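Side-chain contact in putative dehydrogenase (Amycolatopsis orientalis, PDB 5A9T), which reduces cyclic imines to amines stereoselectively as an NADPH-dependent imine reductase: residues D208-L211 with P212-G216. Residues are numbered along the deposited sequence; the frame is centred on the assembly and turned at random.
Sequences DWFL and PAVIG
Phe210 and Val214 meet one turn apart in helix 199-228 of the C-terminal domain, in a local contact built on a kinked, pi-type widening of the helix at Pro212. The hydrogen-bond pattern documents the widening: Trp209 O still takes an ordinary i+4 bond from Ala213 N (2.9 Å), but Phe210 O is shared between Val214 N (i+4, 2.9 Å), tilted 33° from the carbonyl plane, and Ile215 N (i+5, 3.0 Å), nearly in line with the carbonyl. Leu211 O repeats the i+5 spacing with Gly216 N at 2.9 Å, while Pro212 has no N-H to give to the turn before.

Val214 CB lies over one face of the Phe210 ring, 4.0 Å from the centroid and 22° off the normal, which is a CH-pi contact. With CG anti to the backbone N (chi1 -169°), the Phe210 ring leans toward the following turn, where Ile215 CG1 reaches its CE2 at 3.7 Å. Trp209 CZ2 touches Val214 CG2 at 3.6 Å, its indole meeting the methyl obliquely. The widened turn thus satisfies these carbonyls internally, while the second subunit is met by apolar and charged groups alike: its Leu174 packs on Phe210, its Met178 on Ile215, and its Lys220 forms a salt bridge with Asp208.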
ATOM      1  N   ASP A 208      10.047  -4.267  -1.240  1.00 14.95           N
ATOM      2  CA  ASP A 208      10.575  -5.295  -0.387  1.00 16.59           C
ATOM      3  C   ASP A 208      10.718  -4.916   1.038  1.00 17.95           C
ATOM      4  O   ASP A 208      10.733  -5.753   1.918  1.00 19.90           O
ATOM      5  CB  ASP A 208      11.936  -5.785  -0.997  1.00 18.12           C
ATOM      6  CG  ASP A 208      11.820  -6.401  -2.399  1.00 21.49           C
ATOM      7  OD1 ASP A 208      10.747  -6.899  -2.741  1.00 23.38           O
ATOM      8  OD2 ASP A 208      12.805  -6.255  -3.194  1.00 25.87           O
ATOM      9  N   TRP A 209      10.889  -3.609   1.325  1.00 15.35           N
ATOM     10  CA  TRP A 209      11.052  -3.096   2.651  1.00 14.46           C
ATOM     11  C   TRP A 209       9.871  -2.226   3.069  1.00 13.76           C
ATOM     12  O   TRP A 209       9.168  -2.559   4.015  1.00 15.36           O
ATOM     13  CB  TRP A 209      12.415  -2.340   2.787  1.00 14.61           C
ATOM     14  CG  TRP A 209      12.438  -1.478   4.008  1.00 14.70           C
ATOM     15  CD1 TRP A 209      12.317  -1.898   5.329  1.00 15.53           C
ATOM     16  CD2 TRP A 209      12.497  -0.077   4.083  1.00 14.92           C
ATOM     17  NE1 TRP A 209      12.256  -0.859   6.144  1.00 16.95           N
ATOM     18  CE2 TRP A 209      12.371   0.297   5.438  1.00 16.49           C
ATOM     19  CE3 TRP A 209      12.605   0.906   3.141  1.00 14.94           C
ATOM     20  CZ2 TRP A 209      12.346   1.615   5.821  1.00 16.68           C
ATOM     21  CZ3 TRP A 209      12.679   2.292   3.575  1.00 14.98           C
ATOM     22  CH2 TRP A 209      12.540   2.578   4.917  1.00 16.13           C
ATOM     23  N   PHE A 210       9.654  -1.082   2.432  1.00 13.05           N
ATOM     24  CA  PHE A 210       8.787  -0.041   3.007  1.00 13.55           C
ATOM     25  C   PHE A 210       7.347  -0.480   3.121  1.00 13.93           C
ATOM     26  O   PHE A 210       6.685  -0.260   4.164  1.00 13.96           O
ATOM     27  CB  PHE A 210       8.944   1.244   2.198  1.00 14.30           C
ATOM     28  CG  PHE A 210       8.321   2.483   2.802  1.00 14.32           C
ATOM     29  CD1 PHE A 210       8.996   3.216   3.758  1.00 16.03           C
ATOM     30  CD2 PHE A 210       7.067   2.932   2.361  1.00 15.00           C
ATOM     31  CE1 PHE A 210       8.439   4.321   4.311  1.00 15.05           C
ATOM     32  CE2 PHE A 210       6.529   4.052   2.920  1.00 15.48           C
ATOM     33  CZ  PHE A 210       7.218   4.719   3.912  1.00 15.14           C
ATOM     34  N   LEU A 211       6.838  -1.114   2.052  1.00 12.84           N
ATOM     35  CA  LEU A 211       5.463  -1.562   2.075  1.00 14.31           C
ATOM     36  C   LEU A 211       5.088  -2.430   3.284  1.00 14.61           C
ATOM     37  O   LEU A 211       4.195  -2.062   4.037  1.00 14.57           O
ATOM     38  CB  LEU A 211       5.110  -2.142   0.709  1.00 15.07           C
ATOM     39  CG  LEU A 211       3.647  -2.493   0.472  1.00 18.43           C
ATOM     40  CD1 LEU A 211       2.745  -1.281   0.393  1.00 19.89           C
ATOM     41  CD2 LEU A 211       3.567  -3.311  -0.770  1.00 19.32           C
ATOM     42  N   PRO A 212       5.789  -3.537   3.515  1.00 15.12           N
ATOM     43  CA  PRO A 212       5.431  -4.321   4.666  1.00 15.30           C
ATOM     44  C   PRO A 212       5.957  -3.815   5.988  1.00 17.01           C
ATOM     45  O   PRO A 212       5.220  -3.830   7.009  1.00 16.48           O
ATOM     46  CB  PRO A 212       6.054  -5.673   4.313  1.00 17.88           C
ATOM     47  CG  PRO A 212       7.194  -5.360   3.388  1.00 16.27           C
ATOM     48  CD  PRO A 212       6.689  -4.226   2.592  1.00 15.41           C
ATOM     49  N   ALA A 213       7.210  -3.319   6.007  1.00 15.18           N
ATOM     50  CA  ALA A 213       7.844  -3.010   7.251  1.00 16.19           C
ATOM     51  C   ALA A 213       7.456  -1.732   7.858  1.00 16.45           C
ATOM     52  O   ALA A 213       7.642  -1.508   9.072  1.00 18.28           O
ATOM     53  CB  ALA A 213       9.360  -3.125   7.110  1.00 15.68           C
ATOM     54  N   VAL A 214       7.046  -0.756   7.033  1.00 14.57           N
ATOM     55  CA  VAL A 214       6.625   0.504   7.491  1.00 13.00           C
ATOM     56  C   VAL A 214       5.110   0.628   7.344  1.00 14.22           C
ATOM     57  O   VAL A 214       4.415   0.814   8.322  1.00 15.67           O
ATOM     58  CB  VAL A 214       7.399   1.704   6.835  1.00 15.44           C
ATOM     59  CG1 VAL A 214       6.879   3.019   7.376  1.00 15.00           C
ATOM     60  CG2 VAL A 214       8.916   1.541   7.059  1.00 18.35           C
ATOM     61  N   ILE A 215       4.574   0.659   6.131  1.00 13.27           N
ATOM     62  CA  ILE A 215       3.126   0.891   5.959  1.00 13.30           C
ATOM     63  C   ILE A 215       2.351  -0.186   6.717  1.00 13.00           C
ATOM     64  O   ILE A 215       1.440   0.106   7.508  1.00 14.01           O
ATOM     65  CB  ILE A 215       2.815   0.952   4.444  1.00 14.82           C
ATOM     66  CG1 ILE A 215       3.504   2.187   3.788  1.00 16.43           C
ATOM     67  CG2 ILE A 215       1.283   1.091   4.303  1.00 16.53           C
ATOM     68  CD1 ILE A 215       3.386   2.243   2.295  1.00 17.20           C
ATOM     69  N   GLY A 216       2.665  -1.441   6.382  1.00 13.55           N
ATOM     70  CA  GLY A 216       1.905  -2.559   6.955  1.00 14.77           C
ATOM     71  C   GLY A 216       1.987  -2.616   8.472  1.00 13.21           C
ATOM     72  O   GLY A 216       1.024  -2.763   9.216  1.00 14.60           O
TER